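Local structure of ABC transporter substrate binding protein (Ribose) (Agrobacterium vitis S4, 4WT7) at residues H44-Q49 / A276-Q281; K76-L81 / L99-P104; Q144-I149 / N176-F181; V156-F161 / A204-I209; L259-A264 / Q309-V314. The protein probably binds sugars or sugar alcohols for import by an ABC transporter, and holds D-allitol in the cleft between its two lobes. All blocks are in the same frame, centred on the assembly; numbering follows the deposited sequence.

Contact 1: residues H44-Q49 / A276-Q281; sequences HFFDLQ and AELGRQ. With X9X (D-allitol), chain C.
F46 forms the tight side of this contact. A chi1 of 180° sets CG opposite the backbone nitrogen and carries the ring out to two partners. The far corner, CZ, comes 3.9 Å from CD1 of L278, the two side chains crossing at about a right angle. Over one ring face, offset toward the rim, lies the allitol hydroxyl OAB, 3.2 Å from F46 CZ, while the sugar-alcohol carbons CAL and CAJ pass near CG and CD1. H44 and D47, close to F46 in sequence, hold the polyol by direct bonds. H44 NE2 donates to OAF over 2.8 Å in a nearly straight bond (167°), and D47 OD1 accepts from OAE at 2.9 Å; the other oxygen of that carboxylate forms a salt bridge with R72, which should fix its rotation.

The other side, between Q49 and A276, is looser. Q49 O stands 4.0 Å from A276 CA, and a water spans the polar gap, donating to Q49 OE1 (3.1 Å) and accepting from A276 N (3.0 Å). R280 is engaged within its own helix, by a salt bridge to E277.

D120, Q273, R170 and D251 complete the hydrogen bonding to allitol, in the interlobe cleft characteristic of periplasmic sugar-binding proteins, with an aromatic ring lying against the ligand.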
# COMPACT_ATOMS: atom_id res chain seq x y z
N HIS A 44 -9.24 -5.34 0.32
CA HIS A 44 -8.66 -5.59 -0.99
C HIS A 44 -7.36 -6.35 -0.89
O HIS A 44 -6.90 -6.66 0.20
CB HIS A 44 -8.42 -4.29 -1.74
CG HIS A 44 -7.43 -3.38 -1.09
ND1 HIS A 44 -7.78 -2.55 -0.04
CD2 HIS A 44 -6.13 -3.13 -1.34
CE1 HIS A 44 -6.72 -1.86 0.34
NE2 HIS A 44 -5.71 -2.18 -0.45
N PHE A 45 -6.76 -6.60 -2.04
CA PHE A 45 -5.70 -7.61 -2.21
C PHE A 45 -4.55 -7.47 -1.24
O PHE A 45 -4.21 -8.41 -0.53
CB PHE A 45 -5.16 -7.55 -3.63
CG PHE A 45 -3.98 -8.41 -3.88
CD1 PHE A 45 -4.13 -9.79 -4.01
CD2 PHE A 45 -2.72 -7.85 -4.01
CE1 PHE A 45 -3.01 -10.59 -4.27
CE2 PHE A 45 -1.62 -8.64 -4.26
CZ PHE A 45 -1.76 -10.01 -4.38
N PHE A 46 -3.93 -6.30 -1.20
CA PHE A 46 -2.72 -6.14 -0.41
C PHE A 46 -3.03 -6.45 1.07
O PHE A 46 -2.33 -7.25 1.73
CB PHE A 46 -2.16 -4.73 -0.57
CG PHE A 46 -0.93 -4.49 0.23
CD1 PHE A 46 -1.01 -4.10 1.55
CD2 PHE A 46 0.32 -4.63 -0.34
CE1 PHE A 46 0.13 -3.86 2.29
CE2 PHE A 46 1.47 -4.40 0.39
CZ PHE A 46 1.37 -4.02 1.71
N ASP A 47 -4.11 -5.85 1.57
CA ASP A 47 -4.41 -5.92 2.98
C ASP A 47 -4.78 -7.33 3.43
O ASP A 47 -4.31 -7.79 4.46
CB ASP A 47 -5.55 -4.97 3.35
CG ASP A 47 -5.26 -3.53 3.00
OD1 ASP A 47 -4.23 -3.22 2.36
OD2 ASP A 47 -6.10 -2.69 3.38
N LEU A 48 -5.66 -7.98 2.66
CA LEU A 48 -6.07 -9.34 2.94
C LEU A 48 -4.86 -10.29 2.95
O LEU A 48 -4.69 -11.08 3.86
CB LEU A 48 -7.09 -9.83 1.89
CG LEU A 48 -7.65 -11.21 2.17
CD1 LEU A 48 -8.19 -11.30 3.56
CD2 LEU A 48 -8.74 -11.60 1.16
N GLN A 49 -4.02 -10.19 1.93
CA GLN A 49 -2.81 -11.03 1.83
C GLN A 49 -1.83 -10.92 3.02
O GLN A 49 -1.37 -11.92 3.58
CB GLN A 49 -2.07 -10.64 0.57
CG GLN A 49 -2.80 -11.01 -0.71
CD GLN A 49 -2.65 -12.48 -1.01
OE1 GLN A 49 -1.53 -13.01 -1.15
NE2 GLN A 49 -3.77 -13.17 -1.03
N ALA A 276 2.05 -11.01 1.00
CA ALA A 276 2.19 -12.22 1.80
C ALA A 276 3.62 -12.29 2.39
O ALA A 276 3.80 -12.59 3.58
CB ALA A 276 1.84 -13.45 1.00
N GLU A 277 4.63 -11.96 1.59
CA GLU A 277 6.00 -11.92 2.12
C GLU A 277 6.16 -10.90 3.25
O GLU A 277 6.79 -11.18 4.25
CB GLU A 277 7.04 -11.63 1.04
CG GLU A 277 7.28 -12.77 0.09
CD GLU A 277 7.83 -14.01 0.79
OE1 GLU A 277 8.54 -13.86 1.81
OE2 GLU A 277 7.50 -15.14 0.32
N LEU A 278 5.59 -9.71 3.08
CA LEU A 278 5.67 -8.71 4.14
C LEU A 278 5.08 -9.23 5.45
O LEU A 278 5.66 -9.04 6.51
CB LEU A 278 4.94 -7.43 3.73
CG LEU A 278 5.82 -6.57 2.83
CD1 LEU A 278 4.94 -5.68 1.93
CD2 LEU A 278 6.80 -5.76 3.66
N GLY A 279 3.91 -9.85 5.38
CA GLY A 279 3.29 -10.41 6.57
C GLY A 279 4.14 -11.49 7.24
O GLY A 279 4.31 -11.50 8.46
N ARG A 280 4.69 -12.40 6.45
CA ARG A 280 5.59 -13.42 7.01
C ARG A 280 6.83 -12.82 7.61
O ARG A 280 7.27 -13.21 8.68
CB ARG A 280 5.97 -14.48 5.96
CG ARG A 280 4.91 -15.53 5.80
CD ARG A 280 5.38 -16.69 4.92
NE ARG A 280 5.63 -16.27 3.55
CZ ARG A 280 4.68 -16.08 2.62
NH1 ARG A 280 3.40 -16.25 2.91
NH2 ARG A 280 5.03 -15.70 1.40
N GLN A 281 7.39 -11.83 6.94
CA GLN A 281 8.55 -11.16 7.50
C GLN A 281 8.26 -10.57 8.87
O GLN A 281 9.05 -10.73 9.82
CB GLN A 281 9.03 -10.06 6.59
CG GLN A 281 10.47 -9.73 6.88
CD GLN A 281 10.92 -8.51 6.14
OE1 GLN A 281 11.85 -8.58 5.34
NE2 GLN A 281 10.29 -7.36 6.43
OAA X9X C . -3.54 2.66 2.62
CAG X9X C . -4.01 2.25 1.38
CAI X9X C . -3.16 1.32 0.58
OAC X9X C . -2.02 1.96 0.05
CAK X9X C . -2.87 0.06 1.33
OAE X9X C . -4.09 -0.42 1.75
CAL X9X C . -2.27 -1.02 0.43
OAF X9X C . -3.09 -1.28 -0.66
CAJ X9X C . -0.83 -0.84 -0.01
OAD X9X C . -0.67 0.02 -1.09
CAH X9X C . 0.15 -0.47 1.09
OAB X9X C . 1.47 -0.91 0.90
O HOH W 1 1.24 -11.73 -1.78

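Contact 2: residues K76-L81 / L99-P104; sequences KLVAQL and LTVIDP
I102 and the two leucines L77 and L81 form the hydrophobic part nearest the sheet. I102 has CG1 set between its backbone N and carbonyl carbon (chi1 50°), and the branch methyl CG2, anti to the carbonyl carbon, is the point of contact. L77 CD2 presses on I102 CG2 at 3.5 Å, closer than usual for two carbons, and one helical turn later L81 CD1 reaches the same methyl at 4.1 Å. A second apolar pair lies beside it: V78 CG2 approaches V101 CG1 at 4.0 Å and is equally near the carbonyl oxygen of V101.

Polar groups bond elsewhere. Q80 NE2 donates to S38 and D103 OD1 pairs with S123, while D103 N closes a helical turn on L99 O. That regular pattern is interrupted at P104, whose nitrogen has no bond to the preceding turn, and the helix kinks there.

The two segments run nearly parallel, 19° apart with axes 9.8 Å from each other, as consecutive helices on one face of a parallel sheet do. Strand 91-95, which joins helix 74-87 to helix 99-111, contributes Q94, which L77, L81 and I102 all touch; S38 of strand 34-39 also touches both leucines, and W105 extends the packing along V78 and L81.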
# COMPACT_ATOMS: atom_id res chain seq x y z
N LYS A 76 -13.09 1.54 15.33
CA LYS A 76 -12.87 0.12 15.61
C LYS A 76 -11.37 -0.17 15.72
O LYS A 76 -10.94 -1.01 16.51
CB LYS A 76 -13.50 -0.76 14.54
CG LYS A 76 -15.04 -0.68 14.52
CD LYS A 76 -15.71 -1.36 13.29
CE LYS A 76 -15.94 -2.89 13.45
NZ LYS A 76 -14.67 -3.77 13.27
N LEU A 77 -10.55 0.56 14.97
CA LEU A 77 -9.13 0.29 14.98
C LEU A 77 -8.55 0.65 16.36
O LEU A 77 -7.78 -0.12 16.96
CB LEU A 77 -8.46 1.11 13.90
CG LEU A 77 -6.94 0.98 13.77
CD1 LEU A 77 -6.51 -0.47 13.74
CD2 LEU A 77 -6.57 1.70 12.49
N VAL A 78 -8.92 1.83 16.83
CA VAL A 78 -8.50 2.25 18.16
C VAL A 78 -9.03 1.26 19.21
O VAL A 78 -8.30 0.85 20.11
CB VAL A 78 -8.94 3.71 18.44
CG1 VAL A 78 -8.81 4.06 19.91
CG2 VAL A 78 -8.13 4.63 17.60
N ALA A 79 -10.30 0.87 19.08
CA ALA A 79 -10.93 0.09 20.12
C ALA A 79 -10.32 -1.29 20.19
O ALA A 79 -10.18 -1.85 21.27
CB ALA A 79 -12.43 0.01 19.92
N GLN A 80 -9.97 -1.86 19.04
CA GLN A 80 -9.34 -3.19 19.03
C GLN A 80 -7.89 -3.16 19.53
O GLN A 80 -7.42 -4.12 20.16
CB GLN A 80 -9.48 -3.85 17.66
CG GLN A 80 -8.57 -3.26 16.53
CD GLN A 80 -8.95 -3.80 15.16
OE1 GLN A 80 -10.10 -4.10 14.94
NE2 GLN A 80 -7.98 -3.92 14.25
N LEU A 81 -7.16 -2.10 19.26
CA LEU A 81 -5.82 -1.98 19.86
C LEU A 81 -5.88 -1.87 21.37
O LEU A 81 -5.02 -2.42 22.08
CB LEU A 81 -5.05 -0.81 19.27
CG LEU A 81 -4.62 -1.04 17.83
CD1 LEU A 81 -4.34 0.27 17.15
CD2 LEU A 81 -3.40 -1.95 17.81
N LEU A 99 -1.20 7.07 10.38
CA LEU A 99 -0.23 7.13 11.45
C LEU A 99 -0.73 7.94 12.64
O LEU A 99 -0.64 7.47 13.76
CB LEU A 99 1.10 7.69 10.94
CG LEU A 99 2.17 7.81 12.03
CD1 LEU A 99 2.53 6.44 12.61
CD2 LEU A 99 3.42 8.49 11.50
N THR A 100 -1.29 9.13 12.40
CA THR A 100 -1.79 9.91 13.54
C THR A 100 -2.93 9.22 14.28
O THR A 100 -3.08 9.44 15.47
CB THR A 100 -2.25 11.34 13.16
OG1 THR A 100 -3.30 11.28 12.19
CG2 THR A 100 -1.11 12.11 12.61
N VAL A 101 -3.70 8.36 13.62
CA VAL A 101 -4.79 7.67 14.32
C VAL A 101 -4.27 6.62 15.28
O VAL A 101 -4.75 6.49 16.41
CB VAL A 101 -5.72 6.94 13.34
CG1 VAL A 101 -6.74 6.09 14.09
CG2 VAL A 101 -6.43 7.94 12.45
N ILE A 102 -3.34 5.82 14.81
CA ILE A 102 -2.90 4.69 15.61
C ILE A 102 -1.73 5.03 16.55
O ILE A 102 -1.56 4.39 17.56
CB ILE A 102 -2.54 3.55 14.74
CG1 ILE A 102 -1.59 3.97 13.64
CG2 ILE A 102 -3.81 3.03 14.12
CD1 ILE A 102 -1.16 2.82 12.74
N ASP A 103 -0.93 6.03 16.22
CA ASP A 103 0.31 6.26 16.97
C ASP A 103 0.12 6.34 18.49
O ASP A 103 0.92 5.80 19.26
CB ASP A 103 1.02 7.49 16.44
CG ASP A 103 2.47 7.24 16.11
OD1 ASP A 103 2.91 6.07 16.14
OD2 ASP A 103 3.16 8.22 15.79
N PRO A 104 -0.93 7.03 18.96
CA PRO A 104 -1.07 7.06 20.42
C PRO A 104 -1.24 5.68 21.04
O PRO A 104 -0.86 5.41 22.21
CB PRO A 104 -2.34 7.90 20.63
CG PRO A 104 -2.31 8.90 19.45
CD PRO A 104 -1.76 8.06 18.29

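Contact 3: residues Q144-I149 / N176-F181; sequences QLVSDI and NVIKYF
The helical turn closed by D148 N and Q144 O, 2.8 Å apart, carries V146 against F181, V177 and I178. The same two residues are also linked through their side chains: Q144 NE2 donates to D148 OD1 at 3.2 Å, straight (166°) but from above the carboxylate plane. Their remaining oxygens have partners too, D148 OD2 with Y248 and Q144 OE1 with N307.

V146 uses its two methyls for different neighbours. CG1, anti to the backbone N (chi1 164°), sits over one face of the F181 ring in a CH-pi contact, 3.9 Å from the centroid and only 17° off the ring normal. CG2 turns to I178 and V177 of helix 165-178, meeting I178 CG2 at 4.0 Å and, more distantly, V177 CG1. A type I turn from I178 to F181, with F181 N bonded to I178 O, folds the ring back to V146, and V177 O lies at the ring edge.

I178 continues onto V184 and I186 of strand 184-186, joining this helix pair to the sheet of the second lobe. With Q144 and D148 bonded to each other and to N307 and Y248, the interaction across the contact is apolar and probably rests on dispersion and partial exclusion of water, with the methyl over the ring its one directional element.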
# COMPACT_ATOMS: atom_id res chain seq x y z
N GLN A 144 8.80 6.30 -14.73
CA GLN A 144 8.09 5.59 -15.78
C GLN A 144 7.01 6.51 -16.35
O GLN A 144 6.86 6.64 -17.56
CB GLN A 144 7.47 4.31 -15.24
CG GLN A 144 6.66 3.54 -16.30
CD GLN A 144 7.53 2.57 -17.06
OE1 GLN A 144 8.13 1.69 -16.46
NE2 GLN A 144 7.61 2.73 -18.37
N LEU A 145 6.26 7.14 -15.45
CA LEU A 145 5.18 8.03 -15.84
C LEU A 145 5.73 9.13 -16.75
O LEU A 145 5.23 9.34 -17.86
CB LEU A 145 4.46 8.59 -14.60
CG LEU A 145 3.23 9.49 -14.89
CD1 LEU A 145 2.26 9.57 -13.73
CD2 LEU A 145 3.66 10.90 -15.23
N VAL A 146 6.78 9.81 -16.30
CA VAL A 146 7.37 10.94 -17.02
C VAL A 146 7.89 10.50 -18.41
O VAL A 146 7.51 11.08 -19.45
CB VAL A 146 8.51 11.61 -16.19
CG1 VAL A 146 9.38 12.51 -17.06
CG2 VAL A 146 7.91 12.41 -15.03
N SER A 147 8.74 9.48 -18.42
CA SER A 147 9.18 8.90 -19.70
C SER A 147 7.96 8.61 -20.61
O SER A 147 7.92 9.06 -21.75
CB SER A 147 10.04 7.66 -19.44
OG SER A 147 10.23 6.87 -20.61
N ASP A 148 6.95 7.95 -20.07
CA ASP A 148 5.78 7.56 -20.85
C ASP A 148 5.05 8.72 -21.52
O ASP A 148 4.46 8.57 -22.61
CB ASP A 148 4.76 6.84 -19.96
CG ASP A 148 5.05 5.34 -19.77
OD1 ASP A 148 6.06 4.81 -20.26
OD2 ASP A 148 4.23 4.70 -19.07
N ILE A 149 5.01 9.87 -20.84
CA ILE A 149 4.25 11.00 -21.37
C ILE A 149 5.16 12.02 -22.05
O ILE A 149 4.72 13.12 -22.36
CB ILE A 149 3.37 11.73 -20.31
CG1 ILE A 149 4.22 12.47 -19.28
CG2 ILE A 149 2.38 10.77 -19.64
CD1 ILE A 149 3.38 13.41 -18.44
N ASN A 176 8.67 14.85 -6.23
CA ASN A 176 10.06 15.17 -6.34
C ASN A 176 10.66 14.83 -7.68
O ASN A 176 11.65 15.44 -8.09
CB ASN A 176 10.86 14.50 -5.28
CG ASN A 176 12.20 15.11 -5.16
OD1 ASN A 176 12.31 16.27 -4.76
ND2 ASN A 176 13.23 14.37 -5.57
N VAL A 177 10.12 13.80 -8.31
CA VAL A 177 10.58 13.46 -9.63
C VAL A 177 10.12 14.56 -10.60
O VAL A 177 10.94 15.10 -11.33
CB VAL A 177 10.11 12.07 -10.04
CG1 VAL A 177 10.34 11.84 -11.51
CG2 VAL A 177 10.88 11.03 -9.23
N ILE A 178 8.85 14.94 -10.58
CA ILE A 178 8.36 15.89 -11.60
C ILE A 178 8.86 17.32 -11.37
O ILE A 178 8.87 18.15 -12.29
CB ILE A 178 6.80 15.85 -11.78
CG1 ILE A 178 6.07 16.57 -10.64
CG2 ILE A 178 6.31 14.40 -11.91
CD1 ILE A 178 4.55 16.44 -10.72
N LYS A 179 9.25 17.64 -10.14
CA LYS A 179 9.97 18.88 -9.92
C LYS A 179 11.09 19.15 -10.97
O LYS A 179 11.34 20.30 -11.34
CB LYS A 179 10.54 18.88 -8.52
CG LYS A 179 11.24 20.12 -8.18
CD LYS A 179 11.39 20.29 -6.69
CE LYS A 179 12.81 20.11 -6.26
NZ LYS A 179 13.09 20.71 -4.91
N TYR A 180 11.75 18.09 -11.45
CA TYR A 180 12.86 18.21 -12.39
C TYR A 180 12.47 17.93 -13.86
O TYR A 180 13.35 17.75 -14.71
CB TYR A 180 13.99 17.27 -11.96
CG TYR A 180 14.53 17.69 -10.62
CD1 TYR A 180 15.51 18.65 -10.52
CD2 TYR A 180 13.98 17.18 -9.44
CE1 TYR A 180 15.97 19.07 -9.29
CE2 TYR A 180 14.43 17.61 -8.19
CZ TYR A 180 15.42 18.57 -8.13
OH TYR A 180 15.87 19.03 -6.92
N PHE A 181 11.16 17.89 -14.10
CA PHE A 181 10.53 17.81 -15.41
C PHE A 181 9.30 18.74 -15.37
O PHE A 181 8.17 18.29 -15.29
CB PHE A 181 10.12 16.39 -15.74
CG PHE A 181 11.27 15.44 -15.75
CD1 PHE A 181 11.63 14.78 -14.61
CD2 PHE A 181 12.01 15.26 -16.91
CE1 PHE A 181 12.71 13.94 -14.60
CE2 PHE A 181 13.07 14.42 -16.91
CZ PHE A 181 13.43 13.75 -15.75

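Contact 4: residues V156-F161 / A204-I209; sequences VVFNGF and AQVTAI
F158 reaches from strand 153-158 toward V206 and Q205 of helix 198-212. From CB the side chain leaves with CG anti to the carbonyl carbon (chi1 -81°), and it is the outer ring carbons that meet the helix. CE1 lies 3.9 Å from Q205 NE2, the amide nitrogen standing at the ring edge with the two planes 84° apart; this nitrogen bonds instead to D201 and to the carbonyl of R192. Across the ring, CE2 is 3.8 Å from V206 CG2, and the tip, CZ, touches that same methyl at 3.7 Å.

The helix runs nearly antiparallel to the strand (159°), its axis 11.0 Å away, as expected where helices cover a sheet in an alpha/beta lobe. It belongs to the connection between strands 184-186 and 221-224, which flank strand 153-158, and I222 touches both F158 and V206. Two residues before F158, V156 meets I209 tip to tip, V156 CG2 lying 3.8 Å from I209 CD1.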
# COMPACT_ATOMS: atom_id res chain seq x y z
N VAL A 156 -3.55 13.71 -13.40
CA VAL A 156 -4.55 13.67 -12.36
C VAL A 156 -3.99 12.76 -11.28
O VAL A 156 -3.46 11.66 -11.55
CB VAL A 156 -5.89 13.10 -12.88
CG1 VAL A 156 -6.89 12.98 -11.74
CG2 VAL A 156 -6.48 13.96 -14.01
N VAL A 157 -4.08 13.22 -10.05
CA VAL A 157 -3.42 12.53 -8.95
C VAL A 157 -4.47 12.20 -7.91
O VAL A 157 -5.25 13.09 -7.54
CB VAL A 157 -2.35 13.45 -8.29
CG1 VAL A 157 -2.12 13.03 -6.89
CG2 VAL A 157 -1.04 13.47 -9.08
N PHE A 158 -4.51 10.94 -7.47
CA PHE A 158 -5.32 10.52 -6.32
C PHE A 158 -4.37 10.49 -5.12
O PHE A 158 -3.39 9.73 -5.11
CB PHE A 158 -5.87 9.09 -6.49
CG PHE A 158 -7.14 8.99 -7.36
CD1 PHE A 158 -8.41 9.21 -6.81
CD2 PHE A 158 -7.05 8.61 -8.69
CE1 PHE A 158 -9.56 9.09 -7.60
CE2 PHE A 158 -8.20 8.50 -9.48
CZ PHE A 158 -9.45 8.72 -8.93
N ASN A 159 -4.66 11.31 -4.10
CA ASN A 159 -3.77 11.44 -2.96
C ASN A 159 -4.61 11.53 -1.70
O ASN A 159 -4.59 12.54 -1.00
CB ASN A 159 -2.87 12.67 -3.15
CG ASN A 159 -1.85 12.87 -2.02
OD1 ASN A 159 -1.41 11.92 -1.36
ND2 ASN A 159 -1.48 14.12 -1.79
N GLY A 160 -5.39 10.47 -1.43
CA GLY A 160 -6.34 10.46 -0.33
C GLY A 160 -5.85 9.71 0.90
O GLY A 160 -6.56 9.57 1.89
N PHE A 161 -4.64 9.17 0.83
CA PHE A 161 -4.10 8.43 1.97
C PHE A 161 -2.71 8.91 2.36
O PHE A 161 -1.82 8.11 2.71
CB PHE A 161 -4.13 6.93 1.68
CG PHE A 161 -5.53 6.37 1.55
CD1 PHE A 161 -6.20 6.39 0.34
CD2 PHE A 161 -6.20 5.87 2.67
CE1 PHE A 161 -7.48 5.90 0.23
CE2 PHE A 161 -7.48 5.38 2.57
CZ PHE A 161 -8.13 5.41 1.34
N ALA A 204 -16.16 7.25 -10.84
CA ALA A 204 -17.01 8.44 -10.87
C ALA A 204 -16.17 9.73 -10.89
O ALA A 204 -16.45 10.65 -11.66
CB ALA A 204 -17.96 8.44 -9.64
N GLN A 205 -15.14 9.79 -10.06
CA GLN A 205 -14.28 10.97 -10.00
C GLN A 205 -13.53 11.21 -11.31
O GLN A 205 -13.48 12.34 -11.82
CB GLN A 205 -13.29 10.83 -8.84
CG GLN A 205 -13.94 10.92 -7.47
CD GLN A 205 -12.95 11.39 -6.43
OE1 GLN A 205 -12.48 12.53 -6.49
NE2 GLN A 205 -12.59 10.52 -5.51
N VAL A 206 -12.97 10.14 -11.87
CA VAL A 206 -12.30 10.25 -13.14
C VAL A 206 -13.32 10.60 -14.22
O VAL A 206 -13.09 11.51 -15.03
CB VAL A 206 -11.54 8.97 -13.51
CG1 VAL A 206 -10.96 9.06 -14.93
CG2 VAL A 206 -10.43 8.71 -12.53
N THR A 207 -14.47 9.93 -14.23
CA THR A 207 -15.50 10.28 -15.22
C THR A 207 -15.83 11.78 -15.14
O THR A 207 -15.95 12.46 -16.16
CB THR A 207 -16.80 9.52 -15.03
OG1 THR A 207 -16.56 8.13 -15.21
CG2 THR A 207 -17.84 9.96 -16.08
N ALA A 208 -15.99 12.30 -13.93
CA ALA A 208 -16.37 13.69 -13.85
C ALA A 208 -15.20 14.57 -14.29
O ALA A 208 -15.42 15.62 -14.90
CB ALA A 208 -16.88 14.07 -12.45
N ILE A 209 -13.96 14.15 -14.03
CA ILE A 209 -12.83 15.02 -14.38
C ILE A 209 -12.55 15.02 -15.90
O ILE A 209 -12.14 16.05 -16.44
CB ILE A 209 -11.53 14.72 -13.59
CG1 ILE A 209 -10.82 16.04 -13.25
CG2 ILE A 209 -10.59 13.86 -14.38
CD1 ILE A 209 -9.44 15.86 -12.68

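Contact 5: residues L259-A264 / Q309-V314; sequences LVADPA and QTVNEV
No ring or amide stands between V311 and its partners V260 and A261; the nearby flat group with a defined partner is the carboxylate of D262, just beyond them. Its OD1 accepts from A264 N at 2.7 Å, the donor approaching from above the carboxylate plane, 40° out of it. This bond makes an Asx turn, which guides the chain through P263 after helix 254-260. The CB of D262 points away from the other segment, and its side chain makes no contact with it.

The contact itself is aliphatic and brings V311 of the C-terminal helix 311-318 against the second lobe. V260 and V311 slide past each other in opposite directions, with V260 CG1 at 3.8 Å from V311 CB. V311 is also in touch with A306 of strand 304-307, and V260 with D270 of strand 267-272; these two strands pair antiparallel at that edge of the mixed sheet.

Polar bonds flank the packing in both segments. K308 NZ bonds to the carbonyl oxygens of V260 and D262, and T310 OG1 to N307 N and L305 O. V311 has CG1 in the crowded position between its backbone N and carbonyl carbon (chi1 58°), where that methyl touches CA and CB of A261, each at 3.6 Å.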
# COMPACT_ATOMS: atom_id res chain seq x y z
N LEU A 259 -4.76 -5.98 -16.42
CA LEU A 259 -5.03 -4.80 -17.25
C LEU A 259 -3.74 -4.27 -17.90
O LEU A 259 -3.70 -3.96 -19.10
CB LEU A 259 -5.72 -3.68 -16.46
CG LEU A 259 -7.16 -3.89 -15.97
CD1 LEU A 259 -7.68 -2.62 -15.36
CD2 LEU A 259 -8.12 -4.33 -17.07
N VAL A 260 -2.67 -4.17 -17.10
CA VAL A 260 -1.38 -3.74 -17.62
C VAL A 260 -0.97 -4.65 -18.80
O VAL A 260 -0.35 -4.20 -19.77
CB VAL A 260 -0.30 -3.79 -16.50
CG1 VAL A 260 1.11 -3.63 -17.07
CG2 VAL A 260 -0.59 -2.75 -15.44
N ALA A 261 -1.31 -5.93 -18.72
CA ALA A 261 -0.89 -6.89 -19.76
C ALA A 261 -1.71 -6.78 -21.05
O ALA A 261 -1.35 -7.30 -22.11
CB ALA A 261 -1.02 -8.28 -19.21
N ASP A 262 -2.86 -6.12 -20.96
CA ASP A 262 -3.74 -5.98 -22.11
C ASP A 262 -3.33 -4.75 -22.92
O ASP A 262 -3.41 -3.62 -22.40
CB ASP A 262 -5.19 -5.85 -21.64
CG ASP A 262 -6.16 -5.62 -22.78
OD1 ASP A 262 -5.71 -5.28 -23.89
OD2 ASP A 262 -7.37 -5.76 -22.55
N PRO A 263 -2.87 -4.96 -24.17
CA PRO A 263 -2.38 -3.80 -24.94
C PRO A 263 -3.44 -2.71 -25.15
O PRO A 263 -3.10 -1.55 -25.36
CB PRO A 263 -1.95 -4.42 -26.29
CG PRO A 263 -2.49 -5.82 -26.30
CD PRO A 263 -2.68 -6.24 -24.88
N ALA A 264 -4.71 -3.08 -25.08
CA ALA A 264 -5.80 -2.16 -25.37
C ALA A 264 -6.27 -1.40 -24.11
O ALA A 264 -7.16 -0.55 -24.18
CB ALA A 264 -6.96 -2.92 -26.00
N GLN A 309 5.54 -4.06 -21.05
CA GLN A 309 6.57 -5.04 -21.42
C GLN A 309 6.94 -6.03 -20.31
O GLN A 309 7.19 -7.20 -20.59
CB GLN A 309 7.84 -4.32 -21.88
CG GLN A 309 7.72 -3.60 -23.21
CD GLN A 309 6.62 -2.53 -23.21
OE1 GLN A 309 6.53 -1.70 -22.28
NE2 GLN A 309 5.78 -2.54 -24.25
N THR A 310 7.03 -5.58 -19.06
CA THR A 310 7.55 -6.44 -18.02
C THR A 310 6.50 -7.22 -17.23
O THR A 310 6.86 -8.05 -16.43
CB THR A 310 8.36 -5.63 -17.01
OG1 THR A 310 7.52 -4.63 -16.42
CG2 THR A 310 9.56 -4.97 -17.71
N VAL A 311 5.21 -6.99 -17.46
CA VAL A 311 4.21 -7.57 -16.59
C VAL A 311 4.26 -9.10 -16.60
O VAL A 311 4.16 -9.71 -15.55
CB VAL A 311 2.78 -7.05 -16.89
CG1 VAL A 311 2.38 -7.32 -18.35
CG2 VAL A 311 1.79 -7.67 -15.92
N ASN A 312 4.45 -9.73 -17.75
CA ASN A 312 4.60 -11.18 -17.77
C ASN A 312 5.69 -11.67 -16.82
O ASN A 312 5.44 -12.52 -15.98
CB ASN A 312 4.91 -11.68 -19.19
CG ASN A 312 5.01 -13.19 -19.27
OD1 ASN A 312 4.05 -13.88 -18.99
ND2 ASN A 312 6.18 -13.70 -19.63
N GLU A 313 6.90 -11.16 -16.93
CA GLU A 313 7.95 -11.68 -16.07
C GLU A 313 7.73 -11.28 -14.62
O GLU A 313 8.11 -12.02 -13.73
CB GLU A 313 9.34 -11.29 -16.56
CG GLU A 313 9.55 -9.81 -16.75
CD GLU A 313 11.02 -9.47 -17.06
OE1 GLU A 313 11.92 -10.06 -16.40
OE2 GLU A 313 11.24 -8.63 -17.97
N VAL A 314 7.08 -10.14 -14.38
CA VAL A 314 6.66 -9.80 -13.03
C VAL A 314 5.56 -10.74 -12.53
O VAL A 314 5.67 -11.31 -11.45
CB VAL A 314 6.19 -8.34 -12.94
CG1 VAL A 314 5.80 -7.99 -11.51
CG2 VAL A 314 7.29 -7.42 -13.42

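Overall arrangement
From the N terminus, residues 44-49 open the longest loop, which contact 1 closes only at 276-281, after the chain has passed through the second lobe and returned to the first. Within that loop, contact 2 joins two successive helices of the first lobe. Contacts 3 and 4 follow in the second lobe and cross, since 156-161 lies between the segments of contact 3, and 176-181 between those of contact 4; one links two helices, the other a strand and a helix. Contact 5 opens before contact 1 closes and ends at 309-314, crossing it and fastening the C-terminal helix to the second lobe. Contacts 2 and 5 are about 38 Å apart, centre to centre.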